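Local atomic coordinates of esterase (uncultured bacterium pCosCE1, PDB entry 7ATL), a protein that hydrolyses carboxylic esters and, as a family VIII carboxylesterase with a beta-lactamase-like fold, also shows promiscuous acyltransferase activity. Residues 48-53 and 228-233; 215-220 and 253-258. One frame throughout, in Å; residues are numbered along the deposited sequence.

Interaction 1 (48-53 and 228-233)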
loop_
_atom_site.group_PDB
_atom_site.type_symbol
_atom_site.label_atom_id
_atom_site.label_comp_id
_atom_site.label_asym_id
_atom_site.label_seq_id
_atom_site.Cartn_x
_atom_site.Cartn_y
_atom_site.Cartn_z
ATOM N N ASP A 48 7.086 -9.485 -18.531
ATOM C CA ASP A 48 7.867 -8.633 -19.467
ATOM C C ASP A 48 7.360 -8.840 -20.909
ATOM O O ASP A 48 7.515 -9.951 -21.439
ATOM C CB ASP A 48 9.362 -8.930 -19.327
ATOM C CG ASP A 48 10.218 -7.858 -19.983
ATOM O OD1 ASP A 48 10.129 -7.687 -21.224
ATOM O OD2 ASP A 48 10.923 -7.166 -19.248
ATOM N N ARG A 49 6.814 -7.791 -21.534
ATOM C CA ARG A 49 6.282 -7.813 -22.927
ATOM C C ARG A 49 7.418 -8.025 -23.931
ATOM O O ARG A 49 7.317 -8.934 -24.754
ATOM C CB ARG A 49 5.562 -6.507 -23.273
ATOM C CG ARG A 49 4.536 -6.630 -24.397
ATOM C CD ARG A 49 3.855 -5.315 -24.754
ATOM N NE ARG A 49 4.834 -4.250 -24.582
ATOM C CZ ARG A 49 4.567 -2.958 -24.404
ATOM N NH1 ARG A 49 3.322 -2.495 -24.403
ATOM N NH2 ARG A 49 5.576 -2.124 -24.222
ATOM N N GLU A 50 8.468 -7.221 -23.849
ATOM C CA GLU A 50 9.577 -7.236 -24.833
ATOM C C GLU A 50 10.228 -8.630 -24.853
ATOM O O GLU A 50 10.486 -9.091 -25.956
ATOM C CB GLU A 50 10.540 -6.074 -24.561
ATOM C CG GLU A 50 9.894 -4.691 -24.730
ATOM C CD GLU A 50 9.124 -4.145 -23.527
ATOM O OE1 GLU A 50 9.336 -4.638 -22.384
ATOM O OE2 GLU A 50 8.302 -3.227 -23.726
ATOM N N GLN A 51 10.406 -9.323 -23.721
ATOM C CA GLN A 51 10.931 -10.727 -23.694
ATOM C C GLN A 51 9.803 -11.776 -23.845
ATOM O O GLN A 51 10.091 -12.998 -23.719
ATOM C CB GLN A 51 11.665 -11.027 -22.385
ATOM C CG GLN A 51 12.811 -10.085 -22.060
ATOM C CD GLN A 51 13.410 -10.407 -20.707
ATOM O OE1 GLN A 51 14.598 -10.194 -20.473
ATOM N NE2 GLN A 51 12.598 -10.934 -19.798
ATOM N N LYS A 52 8.560 -11.344 -24.086
ATOM C CA LYS A 52 7.339 -12.197 -24.077
ATOM C C LYS A 52 7.467 -13.254 -22.974
ATOM O O LYS A 52 7.270 -14.436 -23.270
ATOM C CB LYS A 52 7.095 -12.844 -25.447
ATOM C CG LYS A 52 7.911 -12.270 -26.601
ATOM C CD LYS A 52 7.258 -12.402 -27.960
ATOM C CE LYS A 52 5.913 -11.706 -28.013
ATOM N NZ LYS A 52 5.674 -11.071 -29.330
ATOM N N LYS A 53 7.803 -12.841 -21.749
ATOM C CA LYS A 53 7.745 -13.722 -20.548
ATOM C C LYS A 53 6.314 -13.690 -20.009
ATOM O O LYS A 53 5.826 -12.646 -19.578
ATOM C CB LYS A 53 8.767 -13.311 -19.486
ATOM C CG LYS A 53 8.976 -14.351 -18.391
ATOM C CD LYS A 53 9.877 -13.871 -17.272
ATOM C CE LYS A 53 11.303 -13.598 -17.712
ATOM N NZ LYS A 53 12.277 -13.764 -16.603
ATOM N N PRO A 228 1.829 1.235 -23.252
ATOM C CA PRO A 228 2.700 1.376 -22.086
ATOM C C PRO A 228 4.173 1.036 -22.363
ATOM O O PRO A 228 4.411 -0.011 -22.931
ATOM C CB PRO A 228 2.159 0.343 -21.071
ATOM C CG PRO A 228 0.889 -0.208 -21.669
ATOM C CD PRO A 228 1.006 0.021 -23.160
ATOM N N GLU A 229 5.110 1.891 -21.934
ATOM C CA GLU A 229 6.579 1.665 -22.065
ATOM C C GLU A 229 7.157 1.345 -20.686
ATOM O O GLU A 229 6.588 1.732 -19.665
ATOM C CB GLU A 229 7.260 2.879 -22.712
ATOM C CG GLU A 229 7.489 4.067 -21.764
ATOM C CD GLU A 229 8.018 5.372 -22.369
ATOM O OE1 GLU A 229 8.309 6.324 -21.589
ATOM O OE2 GLU A 229 8.127 5.451 -23.618
ATOM N N PRO A 230 8.313 0.644 -20.600
ATOM C CA PRO A 230 8.962 0.368 -19.313
ATOM C C PRO A 230 9.383 1.643 -18.575
ATOM O O PRO A 230 9.654 2.625 -19.219
ATOM C CB PRO A 230 10.213 -0.448 -19.666
ATOM C CG PRO A 230 9.880 -1.037 -21.030
ATOM C CD PRO A 230 9.029 0.019 -21.720
ATOM N N ILE A 231 9.365 1.609 -17.244
ATOM C CA ILE A 231 9.774 2.763 -16.394
ATOM C C ILE A 231 11.302 2.727 -16.299
ATOM O O ILE A 231 11.839 1.650 -15.989
ATOM C CB ILE A 231 9.074 2.699 -15.024
ATOM C CG1 ILE A 231 7.555 2.882 -15.170
ATOM C CG2 ILE A 231 9.691 3.708 -14.055
ATOM C CD1 ILE A 231 6.723 2.471 -13.941
ATOM N N ARG A 232 11.988 3.833 -16.611
ATOM C CA ARG A 232 13.468 3.898 -16.496
ATOM C C ARG A 232 13.779 4.448 -15.108
ATOM O O ARG A 232 13.001 5.279 -14.621
ATOM C CB ARG A 232 14.080 4.712 -17.643
ATOM C CG ARG A 232 14.064 3.984 -18.988
ATOM C CD ARG A 232 14.332 4.864 -20.207
ATOM N NE ARG A 232 13.960 6.279 -20.019
ATOM C CZ ARG A 232 12.899 6.914 -20.548
ATOM N NH1 ARG A 232 12.046 6.268 -21.334
ATOM N NH2 ARG A 232 12.708 8.202 -20.273
ATOM N N ASP A 233 14.833 3.955 -14.472
ATOM C CA ASP A 233 15.270 4.469 -13.150
ATOM C C ASP A 233 15.231 5.995 -13.183
ATOM O O ASP A 233 15.704 6.553 -14.193
ATOM C CB ASP A 233 16.671 3.975 -12.768
ATOM C CG ASP A 233 16.665 2.699 -11.935
ATOM O OD1 ASP A 233 15.592 2.045 -11.889
ATOM O OD2 ASP A 233 17.729 2.368 -11.342
#
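Arg49 reaches across to the backbone of Pro228 and holds its carbonyl oxygen at the edge of the guanidinium group. The main bond runs from NH2 of Arg49 to O of Pro228 at 2.7 Å; seen from the oxygen the donor lies nearly on the C=O axis, while the oxygen stands 22° out of the guanidinium plane. NH1 of Arg49 adds a weak second bond to the same O of Pro228 at 3.1 Å, and this nitrogen also lies 3.6 Å from CD of the Pro228 ring, which the arginine side chain crosses at about a right angle. A bend at chi3 (34°) of an otherwise extended Arg49 chain turns the group toward the proline. Its rotation is further fixed by Glu50, whose OE2 takes NH2 of Arg49 in the guanidinium plane in a straight salt-bridged hydrogen bond of 3.0 Å. The Glu50 chain folds at chi2 (84°), and its carboxylate meets the Pro230 ring from the opposite direction, OE2 lying 3.8 Å from CG of Pro230. The other oxygen, OE1, is hydrogen-bonded to Tyr221, on which both proline rings also pack. Arg49 to Lys52 form a type I beta turn, overlapped by an Asx motif in which OD1 of Asp48 accepts from N of Gln51 at 3.0 Å. This is a surface contact of a type I turn with the start of edge strand 229-230 and the proline before it, in a small mixed sheet.

Interaction 2 (215-220 and 253-258)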
loop_
_atom_site.group_PDB
_atom_site.type_symbol
_atom_site.label_atom_id
_atom_site.label_comp_id
_atom_site.label_asym_id
_atom_site.label_seq_id
_atom_site.Cartn_x
_atom_site.Cartn_y
_atom_site.Cartn_z
ATOM N N ASP A 215 14.708 -12.496 -12.434
ATOM C CA ASP A 215 13.866 -13.020 -13.554
ATOM C C ASP A 215 12.395 -13.077 -13.132
ATOM O O ASP A 215 11.550 -12.995 -14.024
ATOM C CB ASP A 215 14.271 -14.429 -14.037
ATOM C CG ASP A 215 15.768 -14.676 -14.207
ATOM O OD1 ASP A 215 16.505 -13.711 -14.537
ATOM O OD2 ASP A 215 16.202 -15.840 -13.990
ATOM N N ASN A 216 12.085 -13.254 -11.845
ATOM C CA ASN A 216 10.670 -13.443 -11.411
ATOM C C ASN A 216 10.005 -12.118 -10.971
ATOM O O ASN A 216 8.842 -12.160 -10.585
ATOM C CB ASN A 216 10.549 -14.520 -10.331
ATOM C CG ASN A 216 9.139 -15.070 -10.240
ATOM O OD1 ASN A 216 8.495 -15.385 -11.249
ATOM N ND2 ASN A 216 8.629 -15.147 -9.031
ATOM N N LEU A 217 10.680 -10.973 -11.059
ATOM C CA LEU A 217 10.098 -9.656 -10.687
ATOM C C LEU A 217 9.465 -9.042 -11.934
ATOM O O LEU A 217 10.189 -8.713 -12.871
ATOM C CB LEU A 217 11.211 -8.767 -10.110
ATOM C CG LEU A 217 10.785 -7.407 -9.564
ATOM C CD1 LEU A 217 9.739 -7.584 -8.474
ATOM C CD2 LEU A 217 11.980 -6.626 -9.039
ATOM N N ALA A 218 8.145 -8.886 -11.962
ATOM C CA ALA A 218 7.455 -8.245 -13.102
ATOM C C ALA A 218 8.125 -6.912 -13.427
ATOM O O ALA A 218 8.373 -6.098 -12.544
ATOM C CB ALA A 218 5.996 -8.039 -12.817
ATOM N N THR A 219 8.367 -6.693 -14.699
ATOM C CA THR A 219 8.842 -5.406 -15.235
ATOM C C THR A 219 7.759 -4.328 -15.047
ATOM O O THR A 219 6.602 -4.527 -15.509
ATOM C CB THR A 219 9.226 -5.627 -16.695
ATOM O OG1 THR A 219 10.094 -6.755 -16.615
ATOM C CG2 THR A 219 9.833 -4.399 -17.340
ATOM N N ALA A 220 8.134 -3.198 -14.456
ATOM C CA ALA A 220 7.236 -2.044 -14.260
ATOM C C ALA A 220 7.065 -1.289 -15.580
ATOM O O ALA A 220 8.092 -0.918 -16.202
ATOM C CB ALA A 220 7.802 -1.140 -13.192
ATOM N N ARG A 253 15.585 -0.230 -7.545
ATOM C CA ARG A 253 15.661 -0.158 -6.062
ATOM C C ARG A 253 15.329 -1.521 -5.438
ATOM O O ARG A 253 16.048 -1.942 -4.504
ATOM C CB ARG A 253 14.705 0.918 -5.549
ATOM C CG ARG A 253 14.913 1.294 -4.088
ATOM C CD ARG A 253 13.878 2.301 -3.638
ATOM N NE ARG A 253 14.269 2.981 -2.418
ATOM C CZ ARG A 253 14.180 2.459 -1.204
ATOM N NH1 ARG A 253 13.720 1.224 -1.030
ATOM N NH2 ARG A 253 14.551 3.190 -0.166
ATOM N N ALA A 254 14.295 -2.191 -5.963
ATOM C CA ALA A 254 13.800 -3.528 -5.538
ATOM C C ALA A 254 14.924 -4.582 -5.528
ATOM O O ALA A 254 14.730 -5.629 -4.880
ATOM C CB ALA A 254 12.668 -3.950 -6.446
ATOM N N LEU A 255 16.035 -4.360 -6.242
ATOM C CA LEU A 255 17.134 -5.362 -6.386
ATOM C C LEU A 255 18.299 -5.027 -5.462
ATOM O O LEU A 255 19.184 -5.867 -5.347
ATOM C CB LEU A 255 17.594 -5.428 -7.847
ATOM C CG LEU A 255 16.496 -5.805 -8.851
ATOM C CD1 LEU A 255 16.984 -5.674 -10.282
ATOM C CD2 LEU A 255 15.972 -7.208 -8.591
ATOM N N ASP A 256 18.249 -3.870 -4.804
ATOM C CA ASP A 256 19.360 -3.299 -4.010
ATOM C C ASP A 256 19.179 -3.703 -2.547
ATOM O O ASP A 256 18.327 -3.120 -1.887
ATOM C CB ASP A 256 19.385 -1.779 -4.172
ATOM C CG ASP A 256 20.557 -1.097 -3.498
ATOM O OD1 ASP A 256 21.361 -1.806 -2.866
ATOM O OD2 ASP A 256 20.647 0.145 -3.611
ATOM N N ALA A 257 19.995 -4.619 -2.038
ATOM C CA ALA A 257 19.942 -5.075 -0.627
ATOM C C ALA A 257 20.310 -3.920 0.326
ATOM O O ALA A 257 20.073 -4.066 1.544
ATOM C CB ALA A 257 20.856 -6.276 -0.449
ATOM N N GLN A 258 20.880 -2.827 -0.194
ATOM C CA GLN A 258 21.386 -1.683 0.621
ATOM C C GLN A 258 20.327 -0.578 0.694
ATOM O O GLN A 258 20.451 0.289 1.563
ATOM C CB GLN A 258 22.660 -1.030 0.053
ATOM C CG GLN A 258 23.866 -1.949 -0.151
ATOM C CD GLN A 258 24.021 -3.000 0.920
ATOM O OE1 GLN A 258 24.152 -4.199 0.639
ATOM N NE2 GLN A 258 23.998 -2.556 2.163
#
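Leu217 pushes one methyl, CD2, against two residues of the 3-10 segment that ends at Leu255. The tight part is its contact with Ala254, where CD2 of Leu217 lies 3.8 Å from CB of Ala254; both residues are buried, and the CB of each is directed at the opposing segment. A chi1 of -175° sets CG of Leu217 opposite N and beside the carbonyl carbon, carrying CD2 to Ala254, although the two CA atoms, of Leu217 and Ala254, are 8.8 Å apart. Arg62 of strand 61-62 packs against both Leu217 and Ala254, so the pair is covered by a third piece of chain. This is apolar packing between two loops of the beta-lactamase-like fold, one leading into strand 221-222 and the other running from strand 246-249 toward strand 268-269. On the looser side stands Leu255, partly exposed, whose chain meets that of Leu217 at a slant. Its CB is not directed at the other segment, and one of its two methyls, CD2, comes within 4.1 Å of CD2 of Leu217. Past Leu255 the chain turns from the contact toward solvent: N of Asp256 bonds to O of Arg253 at 2.9 Å, and OD1 of Asp256 accepts from N of Gln258 at 2.9 Å in an Asx turn, the donor standing above the carboxylate plane. Ala257 and Gln258 follow as exposed residues.

How the interactions relate
From the N terminus, the chain leaves strand 37-44, makes the turn at 48-53 and returns only after some 175 residues, when 228-233 closes the large loop of interaction 1, about a third of it helical. Before that closure it has passed 215-220, which pairs with 253-258 beyond it; interaction 2 thus closes a shorter, helix-free loop, and the two cross. Their centres are 13 Å apart and they touch directly: Lys53 NZ lies 2.8 Å from Asp215 O, and Asp48 OD2 2.8 Å from Thr219 OG1, both probable hydrogen bonds. Segment 215-220 therefore connects the 48-53 turn with the 3-10 segment, while backbone bonds between Ala220 and Ile231 join it to 228-233.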